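Local structure of Non-reducing end alpha-L-arabinofuranosidase BoGH43B (Bacteroides ovatus, 5JOZ) at residues 191-196 and 201-206; 263-268 and 366-371. The protein removes terminal non-reducing alpha-L-arabinofuranosyl residues from the side branches of xyloglucan during breakdown of this polysaccharide. All coordinates share one frame; numbering follows the deposited sequence.

Contact 1. Residues 191-196 and 201-206; sequences SAEGGT and REVIQR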
loop_
_atom_site.group_PDB
_atom_site.type_symbol
_atom_site.label_atom_id
_atom_site.label_comp_id
_atom_site.label_asym_id
_atom_site.label_seq_id
_atom_site.Cartn_x
_atom_site.Cartn_y
_atom_site.Cartn_z
ATOM N N SER A 191 17.585 8.993 -6.726
ATOM C CA SER A 191 17.476 8.061 -5.605
ATOM C C SER A 191 17.017 8.764 -4.334
ATOM O O SER A 191 16.931 9.989 -4.279
ATOM C CB SER A 191 18.835 7.389 -5.386
ATOM O OG SER A 191 19.826 8.364 -5.117
ATOM N N ALA A 192 16.731 7.959 -3.323
ATOM C CA ALA A 192 16.260 8.423 -2.030
ATOM C C ALA A 192 17.339 8.205 -0.968
ATOM O O ALA A 192 18.094 7.240 -1.051
ATOM C CB ALA A 192 14.986 7.676 -1.655
ATOM N N GLU A 193 17.401 9.114 0.012
ATOM C CA GLU A 193 18.348 9.061 1.143
ATOM C C GLU A 193 17.737 9.731 2.358
ATOM O O GLU A 193 16.764 10.460 2.225
ATOM C CB GLU A 193 19.638 9.838 0.836
ATOM C CG GLU A 193 20.319 9.440 -0.438
ATOM C CD GLU A 193 21.668 10.082 -0.650
ATOM O OE1 GLU A 193 21.984 11.122 -0.026
ATOM O OE2 GLU A 193 22.418 9.519 -1.481
ATOM N N GLY A 194 18.346 9.526 3.527
ATOM C CA GLY A 194 17.896 10.152 4.779
ATOM C C GLY A 194 17.166 9.209 5.721
ATOM O O GLY A 194 17.298 9.342 6.938
ATOM N N GLY A 195 16.383 8.279 5.161
ATOM C CA GLY A 195 15.693 7.228 5.929
ATOM C C GLY A 195 14.185 7.230 5.727
ATOM O O GLY A 195 13.691 7.655 4.687
ATOM N N THR A 196 13.457 6.735 6.729
ATOM C CA THR A 196 11.987 6.746 6.734
ATOM C C THR A 196 11.406 8.003 7.392
ATOM O O THR A 196 10.213 8.264 7.252
ATOM C CB THR A 196 11.423 5.513 7.475
ATOM N N ARG A 201 14.730 12.509 1.627
ATOM C CA ARG A 201 14.874 13.418 0.484
ATOM C C ARG A 201 15.198 12.641 -0.791
ATOM O O ARG A 201 15.730 11.523 -0.725
ATOM C CB ARG A 201 15.975 14.448 0.752
ATOM C CG ARG A 201 17.355 13.875 1.042
ATOM C CD ARG A 201 18.361 14.989 1.275
ATOM N NE ARG A 201 19.647 14.503 1.777
ATOM C CZ ARG A 201 19.871 14.051 3.017
ATOM N NH1 ARG A 201 18.891 13.987 3.926
ATOM N NH2 ARG A 201 21.094 13.646 3.354
ATOM N N GLU A 202 14.869 13.226 -1.943
ATOM C CA GLU A 202 15.258 12.650 -3.228
ATOM C C GLU A 202 16.457 13.423 -3.731
ATOM O O GLU A 202 16.488 14.647 -3.623
ATOM C CB GLU A 202 14.127 12.740 -4.238
ATOM C CG GLU A 202 14.312 11.845 -5.455
ATOM C CD GLU A 202 14.067 10.364 -5.193
ATOM O OE1 GLU A 202 13.549 9.995 -4.124
ATOM O OE2 GLU A 202 14.377 9.558 -6.091
ATOM N N VAL A 203 17.443 12.705 -4.266
ATOM C CA VAL A 203 18.665 13.312 -4.816
ATOM C C VAL A 203 18.938 12.757 -6.208
ATOM O O VAL A 203 18.401 11.722 -6.581
ATOM C CB VAL A 203 19.899 13.105 -3.891
ATOM C CG1 VAL A 203 19.619 13.644 -2.494
ATOM C CG2 VAL A 203 20.351 11.645 -3.826
ATOM N N ILE A 204 19.768 13.447 -6.985
ATOM C CA ILE A 204 20.071 12.999 -8.353
ATOM C C ILE A 204 21.540 13.214 -8.731
ATOM O O ILE A 204 22.231 14.041 -8.143
ATOM C CB ILE A 204 19.087 13.631 -9.366
ATOM C CG1 ILE A 204 19.071 12.850 -10.694
ATOM C CG2 ILE A 204 19.366 15.109 -9.559
ATOM C CD1 ILE A 204 17.921 13.223 -11.612
ATOM N N GLN A 205 22.009 12.412 -9.683
ATOM C CA GLN A 205 23.351 12.528 -10.257
ATOM C C GLN A 205 23.310 12.057 -11.709
ATOM O O GLN A 205 22.362 11.371 -12.116
ATOM C CB GLN A 205 24.347 11.690 -9.448
ATOM C CG GLN A 205 23.939 10.235 -9.252
ATOM C CD GLN A 205 24.850 9.500 -8.289
ATOM O OE1 GLN A 205 26.060 9.455 -8.475
ATOM N NE2 GLN A 205 24.266 8.918 -7.249
ATOM N N ARG A 206 24.326 12.418 -12.491
ATOM C CA ARG A 206 24.329 12.099 -13.914
ATOM C C ARG A 206 25.719 11.809 -14.491
ATOM O O ARG A 206 26.749 12.152 -13.907
ATOM C CB ARG A 206 23.642 13.215 -14.707
ATOM C CG ARG A 206 24.552 14.362 -15.134
ATOM C CD ARG A 206 23.749 15.569 -15.583
ATOM N NE ARG A 206 24.592 16.721 -15.855
ATOM C CZ ARG A 206 24.155 17.929 -16.223
ATOM N NH1 ARG A 206 22.852 18.183 -16.373
ATOM N NH2 ARG A 206 25.037 18.903 -16.439
HETATM O O HOH W 1 21.237 9.367 -7.107
#
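Ser-191 to Glu-193 and Arg-201 to Val-203 pair as the two strands of an antiparallel beta hairpin, the middle strands of one four-stranded blade of the GH43 five-bladed beta-propeller. Four backbone bonds tie the strands together. Ser-191 and Val-203 form a hydrogen-bonded pair, with Val-203 N to Ser-191 O at 2.8 Å and Ser-191 N to Val-203 O at 2.9 Å. Glu-193 and Arg-201 repeat the pattern, Arg-201 N reaching Glu-193 O at 2.9 Å. Between them Ala-192 and Glu-202 are a non-hydrogen-bonded pair, their CA atoms 4.5 Å apart.

Van der Waals contact on the face of Ser-191 and Glu-193 centres on Val-203 CG2. It lies 3.8 Å from Glu-193 CD, where the extended glutamate chain crosses the valine at about a right angle, and it also meets Ser-191 OG.

Charged groups look mostly beyond the hairpin. The Glu-193 carboxylate is gripped by the backbone N-H groups of Leu-170 and Gly-172, whereas its OE1 stays 4.3 Å from Arg-201 NH2, well out of the guanidinium plane, at most a loose attraction of opposite charges, with no N-H aimed at the oxygen. On the face shared with Ala-192, the Glu-202 chain bends at chi2 (75°), which folds its carboxylate back beside Ser-191 O, acceptors close together without a hydrogen bond; OE1 is satisfied by Ala-239 N. Ala-192 in turn lies next to Glu-176, the inferred proton donor, with which it shares a backbone hydrogen bond.

Further along, a water links the strands on the serine side: it is 2.6 Å from Ser-191 OG and accepts from Gln-205 NE2 at 3.1 Å.

Contact 2. Residues 263-268 and 366-371; sequences YQHLGR and AAFNLT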
loop_
_atom_site.group_PDB
_atom_site.type_symbol
_atom_site.label_atom_id
_atom_site.label_comp_id
_atom_site.label_asym_id
_atom_site.label_seq_id
_atom_site.Cartn_x
_atom_site.Cartn_y
_atom_site.Cartn_z
ATOM N N TYR A 263 2.603 11.833 14.797
ATOM C CA TYR A 263 2.407 10.428 14.427
ATOM C C TYR A 263 1.547 10.231 13.161
ATOM O O TYR A 263 0.748 11.097 12.790
ATOM C CB TYR A 263 1.816 9.657 15.621
ATOM C CG TYR A 263 0.476 10.163 16.121
ATOM C CD1 TYR A 263 -0.716 9.695 15.574
ATOM C CD2 TYR A 263 0.402 11.097 17.156
ATOM C CE1 TYR A 263 -1.945 10.148 16.030
ATOM C CE2 TYR A 263 -0.820 11.564 17.620
ATOM C CZ TYR A 263 -1.997 11.090 17.056
ATOM O OH TYR A 263 -3.223 11.551 17.508
ATOM N N GLN A 264 1.752 9.100 12.482
ATOM C CA GLN A 264 0.985 8.758 11.280
ATOM C C GLN A 264 0.501 7.318 11.351
ATOM O O GLN A 264 1.260 6.404 11.682
ATOM C CB GLN A 264 1.793 9.059 9.987
ATOM C CG GLN A 264 2.940 8.108 9.650
ATOM C CD GLN A 264 2.522 6.892 8.843
ATOM O OE1 GLN A 264 1.351 6.725 8.523
ATOM N NE2 GLN A 264 3.487 6.038 8.504
ATOM N N HIS A 265 -0.773 7.124 11.027
ATOM C CA HIS A 265 -1.396 5.790 11.062
ATOM C C HIS A 265 -1.997 5.325 9.742
ATOM O O HIS A 265 -2.179 4.128 9.569
ATOM C CB HIS A 265 -2.434 5.690 12.189
ATOM C CG HIS A 265 -3.611 6.605 12.040
ATOM N ND1 HIS A 265 -3.535 7.963 12.262
ATOM C CD2 HIS A 265 -4.908 6.344 11.748
ATOM C CE1 HIS A 265 -4.727 8.505 12.081
ATOM N NE2 HIS A 265 -5.578 7.542 11.770
ATOM N N LEU A 266 -2.287 6.240 8.812
ATOM C CA LEU A 266 -2.809 5.853 7.505
ATOM C C LEU A 266 -1.755 5.199 6.609
ATOM O O LEU A 266 -2.116 4.543 5.634
ATOM C CB LEU A 266 -3.407 7.051 6.768
ATOM C CG LEU A 266 -4.484 7.894 7.461
ATOM C CD1 LEU A 266 -5.089 8.863 6.454
ATOM C CD2 LEU A 266 -5.571 7.042 8.101
ATOM N N GLY A 267 -0.472 5.380 6.925
ATOM C CA GLY A 267 0.614 4.798 6.142
ATOM C C GLY A 267 1.253 5.833 5.232
ATOM O O GLY A 267 0.895 7.016 5.257
ATOM N N ARG A 268 2.220 5.399 4.437
ATOM C CA ARG A 268 2.832 6.294 3.478
ATOM C C ARG A 268 1.910 6.336 2.233
ATOM O O ARG A 268 1.474 5.309 1.712
ATOM C CB ARG A 268 4.276 5.877 3.179
ATOM C CG ARG A 268 5.195 5.922 4.413
ATOM C CD ARG A 268 6.506 5.167 4.201
ATOM N NE ARG A 268 6.291 3.718 3.995
ATOM C CZ ARG A 268 7.101 2.894 3.322
ATOM N NH1 ARG A 268 8.233 3.319 2.759
ATOM N NH2 ARG A 268 6.772 1.614 3.204
ATOM N N ALA A 366 -8.360 5.085 3.999
ATOM C CA ALA A 366 -8.011 6.099 3.017
ATOM C C ALA A 366 -8.345 7.531 3.456
ATOM O O ALA A 366 -8.164 8.469 2.665
ATOM C CB ALA A 366 -8.730 5.781 1.708
ATOM N N ALA A 367 -8.850 7.704 4.679
ATOM C CA ALA A 367 -9.132 9.036 5.214
ATOM C C ALA A 367 -9.007 9.083 6.736
ATOM O O ALA A 367 -9.244 8.094 7.431
ATOM C CB ALA A 367 -10.518 9.488 4.780
ATOM N N PHE A 368 -8.599 10.234 7.246
ATOM C CA PHE A 368 -8.590 10.452 8.679
ATOM C C PHE A 368 -9.994 10.317 9.235
ATOM O O PHE A 368 -10.208 9.572 10.183
ATOM C CB PHE A 368 -8.022 11.821 9.010
ATOM C CG PHE A 368 -6.555 11.922 8.751
ATOM C CD1 PHE A 368 -5.650 11.249 9.566
ATOM C CD2 PHE A 368 -6.076 12.652 7.667
ATOM C CE1 PHE A 368 -4.281 11.337 9.322
ATOM C CE2 PHE A 368 -4.718 12.739 7.421
ATOM C CZ PHE A 368 -3.819 12.085 8.250
ATOM N N ASN A 369 -10.940 11.012 8.605
ATOM C CA ASN A 369 -12.318 11.074 9.059
ATOM C C ASN A 369 -13.164 10.114 8.237
ATOM O O ASN A 369 -13.351 10.312 7.038
ATOM C CB ASN A 369 -12.845 12.507 8.938
ATOM C CG ASN A 369 -11.968 13.499 9.670
ATOM O OD1 ASN A 369 -11.139 14.179 9.063
ATOM N ND2 ASN A 369 -12.100 13.547 10.983
ATOM N N LEU A 370 -13.662 9.064 8.878
ATOM C CA LEU A 370 -14.515 8.108 8.185
ATOM C C LEU A 370 -15.506 7.382 9.064
ATOM O O LEU A 370 -15.405 7.362 10.288
ATOM C CB LEU A 370 -13.693 7.089 7.378
ATOM C CG LEU A 370 -12.779 6.022 7.983
ATOM C CD1 LEU A 370 -13.457 5.095 8.978
ATOM C CD2 LEU A 370 -12.190 5.214 6.824
ATOM N N THR A 371 -16.472 6.787 8.380
ATOM C CA THR A 371 -17.422 5.879 8.975
ATOM C C THR A 371 -17.347 4.585 8.191
ATOM O O THR A 371 -17.395 4.589 6.968
ATOM C CB THR A 371 -18.851 6.444 8.918
ATOM O OG1 THR A 371 -18.911 7.617 9.731
ATOM C CG2 THR A 371 -19.871 5.421 9.436
HETATM O O HOH W 2 -8.381 8.425 11.611
#
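Leu-266 and His-265 meet Ala-367 and Phe-368 where a loop of the GH43 beta-propeller, between strands 249-256 and 269-277, packs on the C-terminal concanavalin A-like beta-sandwich domain. The joint is buried and small, 192 Å² in all, and its direct contacts come mainly from side chains.

Along 366-371, the backbone comes closest to the loop at Ala-366, whose CA is 6.9 Å from that of Leu-266. Ala-367 turns its methyl away from the loop and offers its backbone instead: Leu-266 CD2 rests 3.9 Å from Ala-367 O, which is hydrogen-bonded to Gln-365 NE2.

Phe-368 is the main contributor from this segment. Its CG stands anti to its own carbonyl carbon (chi1 -70°), and the ring reaches toward the loop, where Leu-266 CD1 sits over the middle of one face in a CH-pi contact, 3.7 Å from the centroid and 5° off the normal. His-265 comes to the edge of the same ring, its CE1 3.8 Å from Phe-368 CD1, with the two planes inclined at 64°. Cutting this ring back to the methyl of an alanine would probably open a gap beneath Leu-266 CD1 and take from His-265 CE1 the ring edge it packs against. The backbone N of Phe-368 bonds to Asp-507 OD2, while OD1 of that aspartate accepts from Asn-369 N, so one carboxylate holds two successive backbone N-H groups just ahead of strand 370-377.

A water lying in the imidazole plane joins the two domains, 2.9 Å from His-265 NE2 and donating to Phe-368 O at 2.6 Å.

How the contacts relate
Contact 1 lies within the catalytic propeller, whereas contact 2 joins that propeller to the C-terminal beta-sandwich. Their centres are 26 Å apart; the nearest atoms, about 6 Å apart, do not touch. Along the chain the hairpin is complete before the interdomain contact begins. Contact 1 borders the catalytic centre: the side chain of Ala-192 is about 4 Å from that of Glu-176, the inferred proton donor, and about 7 Å from that of Asp-126, inferred to tune it. The packing in contact 2 is away from these sites, although Arg-268, at the end of segment 263-268, makes a long, weak ion pair with Asp-16, the inferred proton acceptor.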